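Tyrosine specific protein phosphatase, putative (Trypanosoma brucei, PDB 3M4U) dephosphorylates phosphotyrosine in proteins, among them the nucleolar protein NOPP44/46, and acts as a switch in the trypanosome life cycle. Local coordinates at residues R35-T40 / L55-T60; K48-D53 / G128-E133; N80-D85 / Q268-M273; K114-V119 / T221-L226; E169-R174 / Q193-P198. All coordinates share one frame; numbering follows the deposited sequence.

How the interactions relate
From the N terminus, interaction 1 closes a short loop by bringing 55-60 back to 35-40 across the helix 40-44. Segment 48-53 lies within that loop and pairs forward with 128-133, so interaction 2 crosses interaction 1. Interaction 3 joins strand 81-84 to the end of helix 258-269, closing the longest loop and again crossing interaction 2. Interaction 4, which also crosses interaction 2, falls wholly within the span of interaction 3 and aligns strands 117-120 and 225-228. Interaction 5, a hairpin, falls within interaction 4. The last three reach one mixed sheet. Interactions 1 and 3 touch through backbone pairing of Thr-60 with Leu-83; interactions 1 and 5 lie about 31 Å apart, centre to centre.

Interaction 1 (R35-T40 / L55-T60); sequences RNINFT and LANEET
Phe-39 meets Leu-55 ring face to methylene: Leu-55 CB sits 3.8 Å from the centroid of the Phe-39 ring and 22° off its normal, a CH-pi contact displaced toward the CD1 side. At the ring's edge, Phe-39 CD1 approaches Ala-56 O at 3.3 Å and CE1 approaches Asn-57 OD1 at 3.6 Å, with the amide of Asn-57 turned almost perpendicular to the ring. That OD1 accepts its hydrogen bond from Phe-271 N. Ile-37 CG2 lies over the other face of the Phe-39 ring and also reaches Asn-57 ND2 at 3.7 Å. The one backbone bond between the segments runs from Glu-58 N to Asn-38 O (3.0 Å, bent to 144° at the hydrogen). Phe-39 is the N-cap residue of helix 40-44, and Glu-58 reaches the first turn of that helix. Its chi1 of -172° sends the chain away from its own N, past Asn-38 ND2 at 3.4 Å from CG; a bend at chi2 follows, and OE2 accepts a hydrogen bond from Thr-41 N. On the other segment Asn-38 OD1 accepts from Thr-40 OG1 at 2.6 Å and, weakly, from Thr-40 N.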
# COMPACT_ATOMS: atom_id res chain seq x y z
N ARG A 35 -9.15 4.94 20.17
CA ARG A 35 -10.42 4.73 20.86
C ARG A 35 -11.47 5.75 20.48
O ARG A 35 -12.61 5.67 20.93
CB ARG A 35 -10.20 4.71 22.38
N ASN A 36 -11.10 6.71 19.64
CA ASN A 36 -12.00 7.80 19.27
C ASN A 36 -12.41 7.83 17.81
O ASN A 36 -12.90 8.84 17.30
CB ASN A 36 -11.37 9.14 19.63
CG ASN A 36 -12.32 10.05 20.35
OD1 ASN A 36 -13.02 10.86 19.74
ND2 ASN A 36 -12.36 9.92 21.68
N ILE A 37 -12.22 6.72 17.11
CA ILE A 37 -12.54 6.68 15.69
C ILE A 37 -13.71 5.75 15.40
O ILE A 37 -13.86 4.70 16.02
CB ILE A 37 -11.30 6.27 14.84
CG1 ILE A 37 -10.17 7.30 15.01
CG2 ILE A 37 -11.68 6.15 13.37
CD1 ILE A 37 -8.87 6.92 14.34
N ASN A 38 -14.56 6.15 14.46
CA ASN A 38 -15.61 5.26 14.00
C ASN A 38 -15.08 4.12 13.11
O ASN A 38 -14.60 4.33 11.99
CB ASN A 38 -16.71 6.03 13.26
CG ASN A 38 -17.85 5.13 12.82
OD1 ASN A 38 -17.85 3.94 13.12
ND2 ASN A 38 -18.83 5.70 12.11
N PHE A 39 -15.19 2.90 13.63
CA PHE A 39 -14.75 1.70 12.93
C PHE A 39 -15.92 0.75 12.69
O PHE A 39 -15.75 -0.47 12.79
CB PHE A 39 -13.69 0.98 13.76
CG PHE A 39 -12.33 1.62 13.72
CD1 PHE A 39 -11.72 1.92 12.51
CD2 PHE A 39 -11.64 1.89 14.89
CE1 PHE A 39 -10.45 2.49 12.47
CE2 PHE A 39 -10.37 2.45 14.86
CZ PHE A 39 -9.78 2.75 13.64
N THR A 40 -17.09 1.29 12.35
CA THR A 40 -18.33 0.52 12.45
C THR A 40 -18.41 -0.64 11.44
O THR A 40 -18.55 -1.80 11.83
CB THR A 40 -19.59 1.42 12.38
OG1 THR A 40 -19.66 2.20 13.58
CG2 THR A 40 -20.86 0.59 12.25
N LEU A 55 -8.09 -1.88 11.65
CA LEU A 55 -9.46 -1.60 11.21
C LEU A 55 -9.50 -0.41 10.26
O LEU A 55 -8.68 0.48 10.35
CB LEU A 55 -10.35 -1.34 12.43
CG LEU A 55 -10.35 -2.52 13.41
CD1 LEU A 55 -10.76 -2.10 14.81
CD2 LEU A 55 -11.22 -3.64 12.88
N ALA A 56 -10.47 -0.41 9.35
CA ALA A 56 -10.58 0.65 8.36
C ALA A 56 -11.46 1.81 8.85
O ALA A 56 -12.57 1.60 9.30
CB ALA A 56 -11.13 0.09 7.03
N ASN A 57 -10.95 3.03 8.75
CA ASN A 57 -11.71 4.21 9.16
C ASN A 57 -13.00 4.30 8.35
O ASN A 57 -13.00 4.09 7.14
CB ASN A 57 -10.88 5.49 9.00
CG ASN A 57 -9.63 5.49 9.86
OD1 ASN A 57 -8.87 4.51 9.89
ND2 ASN A 57 -9.37 6.62 10.54
N GLU A 58 -14.09 4.63 9.04
CA GLU A 58 -15.41 4.67 8.42
C GLU A 58 -15.50 5.78 7.38
O GLU A 58 -16.00 5.59 6.27
CB GLU A 58 -16.48 4.86 9.51
CG GLU A 58 -17.92 4.72 9.02
CD GLU A 58 -18.28 3.29 8.60
OE1 GLU A 58 -19.08 3.16 7.65
OE2 GLU A 58 -17.80 2.32 9.23
N GLU A 59 -14.96 6.94 7.73
CA GLU A 59 -15.10 8.16 6.94
C GLU A 59 -14.47 8.06 5.56
O GLU A 59 -14.88 8.77 4.64
CB GLU A 59 -14.47 9.32 7.72
CG GLU A 59 -14.56 10.69 7.06
CD GLU A 59 -13.80 11.76 7.86
OE1 GLU A 59 -12.59 11.96 7.59
OE2 GLU A 59 -14.42 12.39 8.75
N THR A 60 -13.48 7.17 5.41
CA THR A 60 -12.71 7.05 4.17
C THR A 60 -12.71 5.63 3.68
O THR A 60 -12.00 5.29 2.74
CB THR A 60 -11.23 7.44 4.37
OG1 THR A 60 -10.73 6.79 5.54
CG2 THR A 60 -11.08 8.96 4.52

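Interaction 2 (K48-D53 / G128-E133); sequences KNRYLD and GVLKAE
Arg-50 lays its guanidinium flat over the backbone of Lys-131 and Ala-132, and this is where the contact is tight. Lys-131 O stands 2.9 Å from the guanidinium plane, toward its rim, and Ala-132 CA lies on the same face, 3.6 Å from Arg-50 NH2. The Lys-131 O to Arg-50 NH1 distance is 3.2 Å, yet the angle is too poor for a hydrogen bond: the oxygen is under the face rather than in line with an N-H. Arg-50 reaches this place with CG anti to its own backbone N (chi1 178°) and a bend at chi3, while NE donates to Ala-97 O. Elsewhere the two segments meet loosely, through water. One water takes a bond from Arg-50 NH1 and gives one to Leu-130 O at 2.8 Å; a second takes one from Arg-50 NH2 and gives one to Glu-133 OE1 at 3.1 Å. A third lies between Tyr-51 OH and Lys-131 NZ, 2.8 Å from NZ. Ser-230, in the phosphatase signature loop, bonds to both Tyr-51 OH and Lys-131 O, and Lys-131 NZ forms a salt bridge with Asp-199 of the WPD loop. The KNRY sequence matches the phosphotyrosine-recognition loop of the family, so the contact probably ties that loop to the active-site rim by charge attraction to a carbonyl and by water-mediated bonds.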
# COMPACT_ATOMS: atom_id res chain seq x y z
N LYS A 48 -13.72 -10.99 8.11
CA LYS A 48 -12.91 -10.70 6.94
C LYS A 48 -11.67 -9.86 7.26
O LYS A 48 -10.95 -9.42 6.35
CB LYS A 48 -13.74 -10.02 5.87
CG LYS A 48 -14.80 -10.93 5.31
CD LYS A 48 -15.81 -10.17 4.45
CE LYS A 48 -16.55 -11.15 3.55
NZ LYS A 48 -17.64 -10.47 2.81
N ASN A 49 -11.42 -9.63 8.55
CA ASN A 49 -10.26 -8.84 8.95
C ASN A 49 -9.11 -9.76 9.26
O ASN A 49 -9.29 -10.77 9.94
CB ASN A 49 -10.57 -7.96 10.15
CG ASN A 49 -11.52 -6.84 9.82
OD1 ASN A 49 -11.61 -6.39 8.68
ND2 ASN A 49 -12.25 -6.38 10.84
N ARG A 50 -7.93 -9.41 8.75
CA ARG A 50 -6.74 -10.23 8.97
C ARG A 50 -6.24 -10.07 10.38
O ARG A 50 -5.86 -11.04 11.04
CB ARG A 50 -5.63 -9.85 7.98
CG ARG A 50 -4.34 -10.63 8.17
CD ARG A 50 -3.41 -10.49 6.95
NE ARG A 50 -4.04 -10.95 5.70
CZ ARG A 50 -3.96 -12.20 5.25
NH1 ARG A 50 -3.29 -13.12 5.94
NH2 ARG A 50 -4.55 -12.53 4.10
N TYR A 51 -6.22 -8.83 10.87
CA TYR A 51 -5.81 -8.61 12.24
C TYR A 51 -6.94 -8.04 13.09
O TYR A 51 -7.80 -7.32 12.57
CB TYR A 51 -4.58 -7.72 12.28
CG TYR A 51 -3.42 -8.32 11.53
CD1 TYR A 51 -2.71 -9.39 12.06
CD2 TYR A 51 -3.05 -7.82 10.29
CE1 TYR A 51 -1.64 -9.95 11.37
CE2 TYR A 51 -1.99 -8.37 9.58
CZ TYR A 51 -1.28 -9.43 10.12
OH TYR A 51 -0.22 -9.97 9.42
N LEU A 52 -6.93 -8.38 14.37
CA LEU A 52 -7.92 -7.89 15.34
C LEU A 52 -7.92 -6.37 15.45
O LEU A 52 -8.97 -5.72 15.40
CB LEU A 52 -7.63 -8.48 16.72
CG LEU A 52 -8.09 -9.91 16.96
CD1 LEU A 52 -7.88 -10.30 18.41
CD2 LEU A 52 -9.56 -10.04 16.57
N ASP A 53 -6.72 -5.81 15.62
CA ASP A 53 -6.53 -4.38 15.87
C ASP A 53 -6.45 -3.50 14.62
O ASP A 53 -6.47 -2.28 14.73
CB ASP A 53 -5.26 -4.17 16.71
CG ASP A 53 -4.03 -4.86 16.10
OD1 ASP A 53 -4.23 -5.81 15.29
OD2 ASP A 53 -2.87 -4.47 16.41
N GLY A 128 7.72 -18.56 8.08
CA GLY A 128 6.50 -19.31 7.93
C GLY A 128 5.37 -18.58 8.62
O GLY A 128 4.32 -19.18 8.88
N VAL A 129 5.60 -17.31 8.92
CA VAL A 129 4.54 -16.45 9.43
C VAL A 129 3.60 -16.07 8.29
O VAL A 129 4.03 -15.51 7.28
CB VAL A 129 5.11 -15.17 10.06
CG1 VAL A 129 4.03 -14.40 10.84
CG2 VAL A 129 6.27 -15.54 10.97
N LEU A 130 2.32 -16.40 8.46
CA LEU A 130 1.30 -16.14 7.45
C LEU A 130 1.06 -14.63 7.34
O LEU A 130 0.84 -13.96 8.34
CB LEU A 130 -0.02 -16.84 7.81
CG LEU A 130 -1.18 -16.58 6.85
CD1 LEU A 130 -0.79 -17.03 5.43
CD2 LEU A 130 -2.49 -17.25 7.32
N LYS A 131 1.12 -14.11 6.12
CA LYS A 131 1.03 -12.68 5.91
C LYS A 131 -0.08 -12.35 4.91
O LYS A 131 -0.79 -11.35 5.06
CB LYS A 131 2.36 -12.12 5.40
CG LYS A 131 3.52 -12.27 6.39
CD LYS A 131 3.39 -11.26 7.53
CE LYS A 131 4.50 -11.39 8.53
NZ LYS A 131 4.39 -10.43 9.69
N ALA A 132 -0.25 -13.22 3.91
CA ALA A 132 -1.18 -12.94 2.82
C ALA A 132 -1.70 -14.21 2.19
O ALA A 132 -1.19 -15.30 2.42
CB ALA A 132 -0.54 -12.03 1.77
N GLU A 133 -2.73 -14.05 1.37
CA GLU A 133 -3.39 -15.18 0.74
C GLU A 133 -3.24 -15.01 -0.76
O GLU A 133 -3.62 -13.99 -1.32
CB GLU A 133 -4.87 -15.22 1.14
CG GLU A 133 -5.66 -16.40 0.57
CD GLU A 133 -5.28 -17.75 1.20
OE1 GLU A 133 -4.71 -17.78 2.32
OE2 GLU A 133 -5.57 -18.79 0.57
O HOH W 1 -1.72 -12.94 8.52
O HOH W 2 -4.65 -15.54 4.53
O HOH W 3 1.97 -11.01 10.88

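Interaction 3 (N80-D85 / Q268-M273); sequences NGNLID and QKRFGM
Arg-270 runs along the side chain of Asn-82, and can be followed outward. Its CB lies 3.8 Å from Asn-82 CB and 4.2 Å from Ile-84 CD1. A chi1 of -179° starts a chain that stays extended as far as NE, and CG and CD pass the Asn-82 amide, CD also lying 3.8 Å from Asn-82 CB. NE turns away to Gly-232 O. At the tip, NH1 makes a nearly straight but weak bond to Asn-80 OD1 (3.3 Å, 169°), which lies in the guanidinium plane at its edge; the Asn-80 amide and Arg-270 guanidinium planes are 73° apart. Asn-80 ND2 donates to Ile-54 O. Arg-270 NH2 goes to Ala-231 O. Beside this arm, Lys-269 CB packs on Ile-84 CD1 at 3.7 Å, and its chain, bent at chi4, brings NZ to Asp-85 O in a weak 3.1 Å bond. A water takes a further bond from NZ and also meets Leu-83 O and Asp-85 N. Met-273 CE closes over Ile-84 CG1 at 4.2 Å, after a type II turn from Arg-270 to Met-273. One guanidinium thus joins Asn-80, just before strand 81-84, to carbonyls of the CX5R signature loop, the phosphate-binding P-loop of protein tyrosine phosphatases.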
# COMPACT_ATOMS: atom_id res chain seq x y z
N ASN A 80 -11.42 -4.10 4.06
CA ASN A 80 -10.63 -3.40 5.07
C ASN A 80 -9.63 -2.44 4.40
O ASN A 80 -8.42 -2.51 4.61
CB ASN A 80 -9.93 -4.37 6.02
CG ASN A 80 -9.40 -3.69 7.28
OD1 ASN A 80 -9.31 -2.47 7.33
ND2 ASN A 80 -9.06 -4.47 8.28
N GLY A 81 -10.17 -1.55 3.58
CA GLY A 81 -9.34 -0.60 2.87
C GLY A 81 -9.84 0.81 3.04
O GLY A 81 -10.97 1.05 3.47
N ASN A 82 -8.98 1.76 2.67
CA ASN A 82 -9.34 3.17 2.74
C ASN A 82 -8.91 3.89 1.49
O ASN A 82 -7.87 3.57 0.88
CB ASN A 82 -8.72 3.81 3.99
CG ASN A 82 -9.47 3.45 5.26
OD1 ASN A 82 -10.54 4.00 5.53
ND2 ASN A 82 -8.93 2.51 6.03
N LEU A 83 -9.71 4.88 1.09
CA LEU A 83 -9.34 5.76 0.00
C LEU A 83 -8.33 6.76 0.52
O LEU A 83 -8.57 7.42 1.54
CB LEU A 83 -10.55 6.51 -0.53
CG LEU A 83 -10.25 7.30 -1.80
CD1 LEU A 83 -9.98 6.33 -2.95
CD2 LEU A 83 -11.38 8.26 -2.15
N ILE A 84 -7.19 6.87 -0.16
CA ILE A 84 -6.17 7.84 0.18
C ILE A 84 -6.01 8.85 -0.96
O ILE A 84 -5.27 8.61 -1.92
CB ILE A 84 -4.81 7.17 0.46
CG1 ILE A 84 -4.96 6.01 1.45
CG2 ILE A 84 -3.81 8.20 0.97
CD1 ILE A 84 -5.73 6.35 2.68
N ASP A 85 -6.70 9.97 -0.83
CA ASP A 85 -6.67 11.01 -1.84
C ASP A 85 -5.92 12.20 -1.26
O ASP A 85 -6.36 12.80 -0.28
CB ASP A 85 -8.11 11.41 -2.19
CG ASP A 85 -8.18 12.45 -3.27
OD1 ASP A 85 -7.13 12.80 -3.85
OD2 ASP A 85 -9.30 12.93 -3.56
N GLN A 268 -4.57 10.25 9.18
CA GLN A 268 -5.93 10.74 9.37
C GLN A 268 -6.93 9.92 8.53
O GLN A 268 -8.09 9.75 8.92
CB GLN A 268 -6.00 12.22 8.99
CG GLN A 268 -7.20 12.95 9.56
CD GLN A 268 -8.40 12.97 8.63
OE1 GLN A 268 -8.24 12.86 7.41
NE2 GLN A 268 -9.60 13.11 9.19
N LYS A 269 -6.48 9.43 7.38
CA LYS A 269 -7.36 8.73 6.46
C LYS A 269 -7.45 7.23 6.73
O LYS A 269 -8.46 6.58 6.42
CB LYS A 269 -6.91 8.97 5.02
CG LYS A 269 -6.86 10.43 4.64
CD LYS A 269 -6.38 10.58 3.22
CE LYS A 269 -6.33 12.03 2.80
NZ LYS A 269 -7.70 12.58 2.56
N ARG A 270 -6.40 6.68 7.32
CA ARG A 270 -6.34 5.27 7.65
C ARG A 270 -5.40 5.11 8.84
O ARG A 270 -4.18 5.23 8.71
CB ARG A 270 -5.88 4.43 6.43
CG ARG A 270 -5.83 2.92 6.69
CD ARG A 270 -5.61 2.08 5.42
NE ARG A 270 -5.25 0.69 5.75
CZ ARG A 270 -6.12 -0.27 6.08
NH1 ARG A 270 -7.43 -0.01 6.12
NH2 ARG A 270 -5.69 -1.49 6.37
N PHE A 271 -5.99 4.86 10.01
CA PHE A 271 -5.22 4.74 11.25
C PHE A 271 -4.01 3.82 11.12
O PHE A 271 -4.15 2.63 10.82
CB PHE A 271 -6.12 4.25 12.40
CG PHE A 271 -5.43 4.23 13.74
CD1 PHE A 271 -5.36 5.38 14.51
CD2 PHE A 271 -4.83 3.08 14.22
CE1 PHE A 271 -4.71 5.37 15.75
CE2 PHE A 271 -4.18 3.07 15.45
CZ PHE A 271 -4.12 4.22 16.21
N GLY A 272 -2.82 4.37 11.36
CA GLY A 272 -1.60 3.57 11.44
C GLY A 272 -0.64 3.71 10.27
O GLY A 272 0.50 3.23 10.32
N MET A 273 -1.09 4.33 9.19
CA MET A 273 -0.24 4.49 8.01
C MET A 273 1.18 4.89 8.40
O MET A 273 1.38 5.94 9.02
CB MET A 273 -0.86 5.50 7.05
CG MET A 273 -2.17 5.02 6.44
SD MET A 273 -1.93 3.66 5.26
CE MET A 273 -1.72 4.60 3.73
O HOH W 4 -8.87 10.25 1.17

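Interaction 4 (K114-V119 / T221-L226); sequences KVDLVV and TTSPIL
Ser-223 and Thr-221 make the side-chain hydrogen bonds to 114-119. Ser-223 OG donates to Lys-114 O at 2.5 Å, coming from above the carbonyl plane rather than along a lone pair, and bonds weakly to Lys-113 O; Lys-114 ends helix 103-112 with a Schellman motif. Thr-221 OG1 donates to Asp-116 OD2 at 2.8 Å, on the anti side, tilted 29° out of the carboxylate plane. A chi1 of -179° swings this hydroxyl away from its own N toward Asp-116, and there it also accepts from Ser-223 N, in an ST turn, and from a water. That water accepts from Asp-116 N and donates to Pro-224 O too, and another bridges Asp-116 OD2 and Thr-222 N. Beyond this end the backbones become parallel strands of the central phosphatase sheet. Leu-226 N donates to Leu-117 O at 3.1 Å and Val-119 N to Leu-226 O at 2.7 Å (164°), flanking the bridge Val-118 with Leu-226; strand 225-228 runs on into the signature loop. Apolar contacts occupy both faces. Val-118 CG1 meets Leu-226 CD2 at 4.1 Å, the two side chains side by side and packed against Leu-110 of helix 103-112. On the other face Leu-117 CD2 touches Ile-225 CG2 at 4.0 Å, and Leu-117 also packs on Leu-190 and Val-192.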
# COMPACT_ATOMS: atom_id res chain seq x y z
N LYS A 114 -12.93 -1.21 -11.51
CA LYS A 114 -12.03 -1.16 -12.65
C LYS A 114 -10.69 -0.59 -12.24
O LYS A 114 -10.22 0.41 -12.77
CB LYS A 114 -12.64 -0.37 -13.80
CG LYS A 114 -13.92 -0.99 -14.32
CD LYS A 114 -14.59 -0.11 -15.36
CE LYS A 114 -16.04 -0.55 -15.60
NZ LYS A 114 -16.89 -0.39 -14.37
N VAL A 115 -10.08 -1.25 -11.27
CA VAL A 115 -8.75 -0.91 -10.81
C VAL A 115 -7.74 -1.51 -11.79
O VAL A 115 -7.78 -2.71 -12.06
CB VAL A 115 -8.53 -1.42 -9.36
CG1 VAL A 115 -7.08 -1.30 -8.96
CG2 VAL A 115 -9.44 -0.66 -8.40
N ASP A 116 -6.86 -0.67 -12.34
CA ASP A 116 -5.90 -1.12 -13.36
C ASP A 116 -4.60 -1.64 -12.75
O ASP A 116 -3.97 -2.56 -13.29
CB ASP A 116 -5.61 -0.01 -14.37
CG ASP A 116 -6.86 0.45 -15.12
OD1 ASP A 116 -7.64 -0.41 -15.58
OD2 ASP A 116 -7.05 1.69 -15.23
N LEU A 117 -4.22 -1.06 -11.62
CA LEU A 117 -2.99 -1.45 -10.96
C LEU A 117 -3.20 -1.82 -9.49
O LEU A 117 -3.86 -1.10 -8.74
CB LEU A 117 -1.95 -0.34 -11.08
CG LEU A 117 -0.57 -0.60 -10.47
CD1 LEU A 117 0.08 -1.84 -11.10
CD2 LEU A 117 0.32 0.62 -10.62
N VAL A 118 -2.64 -2.97 -9.11
CA VAL A 118 -2.56 -3.41 -7.72
C VAL A 118 -1.11 -3.63 -7.32
O VAL A 118 -0.41 -4.41 -7.97
CB VAL A 118 -3.27 -4.74 -7.51
CG1 VAL A 118 -2.75 -5.41 -6.23
CG2 VAL A 118 -4.78 -4.53 -7.48
N VAL A 119 -0.66 -2.97 -6.26
CA VAL A 119 0.70 -3.16 -5.75
C VAL A 119 0.69 -3.89 -4.40
O VAL A 119 -0.03 -3.49 -3.47
CB VAL A 119 1.47 -1.80 -5.64
CG1 VAL A 119 2.95 -2.04 -5.27
CG2 VAL A 119 1.39 -1.02 -6.95
N THR A 221 -4.44 5.76 -15.65
CA THR A 221 -5.64 5.21 -15.03
C THR A 221 -6.56 6.29 -14.45
O THR A 221 -6.12 7.35 -14.01
CB THR A 221 -5.30 4.18 -13.92
OG1 THR A 221 -6.52 3.67 -13.36
CG2 THR A 221 -4.45 4.83 -12.80
N THR A 222 -7.85 5.99 -14.46
CA THR A 222 -8.86 6.90 -13.97
C THR A 222 -9.45 6.32 -12.68
O THR A 222 -10.35 6.89 -12.08
CB THR A 222 -9.97 7.11 -15.02
OG1 THR A 222 -10.61 5.86 -15.31
CG2 THR A 222 -9.36 7.65 -16.31
N SER A 223 -8.92 5.17 -12.28
CA SER A 223 -9.32 4.52 -11.04
C SER A 223 -8.19 4.61 -10.03
O SER A 223 -7.03 4.80 -10.41
CB SER A 223 -9.65 3.05 -11.31
OG SER A 223 -10.38 2.90 -12.52
N PRO A 224 -8.52 4.46 -8.74
CA PRO A 224 -7.50 4.44 -7.69
C PRO A 224 -6.50 3.35 -8.00
O PRO A 224 -6.84 2.37 -8.67
CB PRO A 224 -8.28 4.03 -6.44
CG PRO A 224 -9.68 4.44 -6.73
CD PRO A 224 -9.87 4.26 -8.20
N ILE A 225 -5.27 3.55 -7.55
CA ILE A 225 -4.28 2.50 -7.58
C ILE A 225 -4.38 1.85 -6.23
O ILE A 225 -4.31 2.54 -5.21
CB ILE A 225 -2.86 3.05 -7.80
CG1 ILE A 225 -2.72 3.60 -9.23
CG2 ILE A 225 -1.81 1.97 -7.49
CD1 ILE A 225 -1.42 4.33 -9.50
N LEU A 226 -4.57 0.53 -6.22
CA LEU A 226 -4.67 -0.18 -4.96
C LEU A 226 -3.33 -0.72 -4.49
O LEU A 226 -2.66 -1.47 -5.20
CB LEU A 226 -5.69 -1.31 -5.03
CG LEU A 226 -5.88 -2.08 -3.71
CD1 LEU A 226 -7.29 -2.62 -3.62
CD2 LEU A 226 -4.85 -3.21 -3.55
O HOH W 5 -5.87 1.68 -11.00
O HOH W 6 -8.41 3.97 -16.22

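Interaction 5 (E169-R174 / Q193-P198); sequences ELDIVR and QYVGWP
Ile-172 and Tyr-194 form an antiparallel non-hydrogen-bonded pair, followed by the hydrogen-bonded pair Val-173 with Gln-193, in which Val-173 N to Gln-193 O and Gln-193 N to Val-173 O both measure 2.9 Å. A third bond, Val-195 N to Asp-171 O (3.1 Å, 168°), extends the pairing past the strand end. With Tyr-194 chi1 at 175°, the CD1/CE1 edge of the ring is turned to the partner strand: CD1 meets Ile-172 CG1 at 3.9 Å, while Asp-171 O lies in the ring plane at its edge, 3.2 Å from CD1. CE1 is 3.3 Å from Leu-170 O, and Gly-196 N lies over one face. The ring's hydroxyl accepts from Glu-204 N. Val-195 CG2 abuts Asp-171 CG at 3.7 Å, the two side chains running roughly perpendicular. A G1 beta bulge sets Asp-171, at positive phi, and Ile-172 against the single residue Asp-167, and strands 172-180 and 187-194 form a beta hairpin that leads directly into the WPD loop at Trp-197 and Pro-198.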
# COMPACT_ATOMS: atom_id res chain seq x y z
N GLU A 169 16.53 -9.29 -9.86
CA GLU A 169 17.41 -8.41 -9.08
C GLU A 169 16.63 -7.43 -8.20
O GLU A 169 17.04 -7.11 -7.08
CB GLU A 169 18.38 -7.65 -9.99
CG GLU A 169 19.37 -8.54 -10.71
CD GLU A 169 20.63 -7.81 -11.13
OE1 GLU A 169 20.72 -6.58 -10.86
OE2 GLU A 169 21.53 -8.46 -11.70
N LEU A 170 15.49 -6.97 -8.72
CA LEU A 170 14.68 -6.04 -7.97
C LEU A 170 13.64 -6.75 -7.09
O LEU A 170 12.94 -6.11 -6.31
CB LEU A 170 14.00 -5.04 -8.91
CG LEU A 170 14.95 -4.17 -9.75
CD1 LEU A 170 14.13 -3.19 -10.56
CD2 LEU A 170 15.99 -3.43 -8.89
N ASP A 171 13.57 -8.08 -7.20
CA ASP A 171 12.58 -8.86 -6.46
C ASP A 171 11.15 -8.37 -6.69
O ASP A 171 10.36 -8.21 -5.75
CB ASP A 171 12.90 -8.84 -4.97
CG ASP A 171 13.62 -10.09 -4.52
OD1 ASP A 171 13.75 -11.02 -5.34
OD2 ASP A 171 14.03 -10.14 -3.34
N ILE A 172 10.83 -8.14 -7.97
CA ILE A 172 9.54 -7.64 -8.38
C ILE A 172 8.94 -8.55 -9.45
O ILE A 172 9.52 -8.74 -10.51
CB ILE A 172 9.65 -6.19 -8.92
CG1 ILE A 172 10.08 -5.25 -7.79
CG2 ILE A 172 8.35 -5.73 -9.59
CD1 ILE A 172 10.43 -3.84 -8.23
N VAL A 173 7.77 -9.12 -9.14
CA VAL A 173 6.99 -9.90 -10.09
C VAL A 173 5.84 -9.06 -10.65
O VAL A 173 5.13 -8.39 -9.89
CB VAL A 173 6.37 -11.14 -9.44
CG1 VAL A 173 5.82 -12.09 -10.52
CG2 VAL A 173 7.38 -11.84 -8.56
N ARG A 174 5.65 -9.10 -11.96
CA ARG A 174 4.47 -8.51 -12.58
C ARG A 174 3.54 -9.63 -13.03
O ARG A 174 3.97 -10.55 -13.74
CB ARG A 174 4.85 -7.61 -13.76
CG ARG A 174 5.79 -6.46 -13.42
CD ARG A 174 6.22 -5.73 -14.69
NE ARG A 174 6.64 -4.35 -14.43
CZ ARG A 174 7.82 -4.02 -13.93
NH1 ARG A 174 8.70 -4.97 -13.62
NH2 ARG A 174 8.12 -2.75 -13.73
N GLN A 193 4.10 -7.33 -7.41
CA GLN A 193 4.46 -7.76 -6.07
C GLN A 193 5.94 -7.58 -5.81
O GLN A 193 6.79 -8.05 -6.59
CB GLN A 193 4.08 -9.23 -5.83
CG GLN A 193 4.26 -9.69 -4.40
CD GLN A 193 4.32 -11.20 -4.27
OE1 GLN A 193 4.27 -11.92 -5.27
NE2 GLN A 193 4.43 -11.70 -3.03
N TYR A 194 6.24 -6.90 -4.70
CA TYR A 194 7.61 -6.71 -4.27
C TYR A 194 7.83 -7.53 -3.02
O TYR A 194 7.09 -7.37 -2.03
CB TYR A 194 7.88 -5.24 -3.97
CG TYR A 194 9.25 -4.97 -3.39
CD1 TYR A 194 10.39 -5.60 -3.89
CD2 TYR A 194 9.41 -4.05 -2.35
CE1 TYR A 194 11.64 -5.36 -3.35
CE2 TYR A 194 10.67 -3.79 -1.82
CZ TYR A 194 11.78 -4.44 -2.32
OH TYR A 194 13.03 -4.17 -1.77
N VAL A 195 8.85 -8.40 -3.07
CA VAL A 195 9.10 -9.34 -1.99
C VAL A 195 10.40 -9.06 -1.20
O VAL A 195 10.81 -9.87 -0.35
CB VAL A 195 9.09 -10.81 -2.50
CG1 VAL A 195 7.78 -11.11 -3.21
CG2 VAL A 195 10.27 -11.07 -3.45
N GLY A 196 11.02 -7.92 -1.46
CA GLY A 196 12.23 -7.55 -0.74
C GLY A 196 11.93 -6.53 0.34
O GLY A 196 12.79 -5.72 0.70
N TRP A 197 10.71 -6.58 0.87
CA TRP A 197 10.28 -5.62 1.89
C TRP A 197 9.60 -6.32 3.07
O TRP A 197 8.40 -6.61 3.01
CB TRP A 197 9.35 -4.58 1.26
CG TRP A 197 9.23 -3.29 2.04
CD1 TRP A 197 9.64 -3.06 3.32
CD2 TRP A 197 8.64 -2.06 1.58
NE1 TRP A 197 9.34 -1.77 3.69
CE2 TRP A 197 8.74 -1.13 2.64
CE3 TRP A 197 8.06 -1.66 0.38
CZ2 TRP A 197 8.26 0.18 2.53
CZ3 TRP A 197 7.59 -0.36 0.27
CH2 TRP A 197 7.69 0.55 1.34
N PRO A 198 10.35 -6.57 4.15
CA PRO A 198 9.86 -7.31 5.32
C PRO A 198 8.89 -6.48 6.14
O PRO A 198 9.07 -5.27 6.28
CB PRO A 198 11.12 -7.53 6.16
CG PRO A 198 12.26 -7.01 5.35
CD PRO A 198 11.71 -6.06 4.35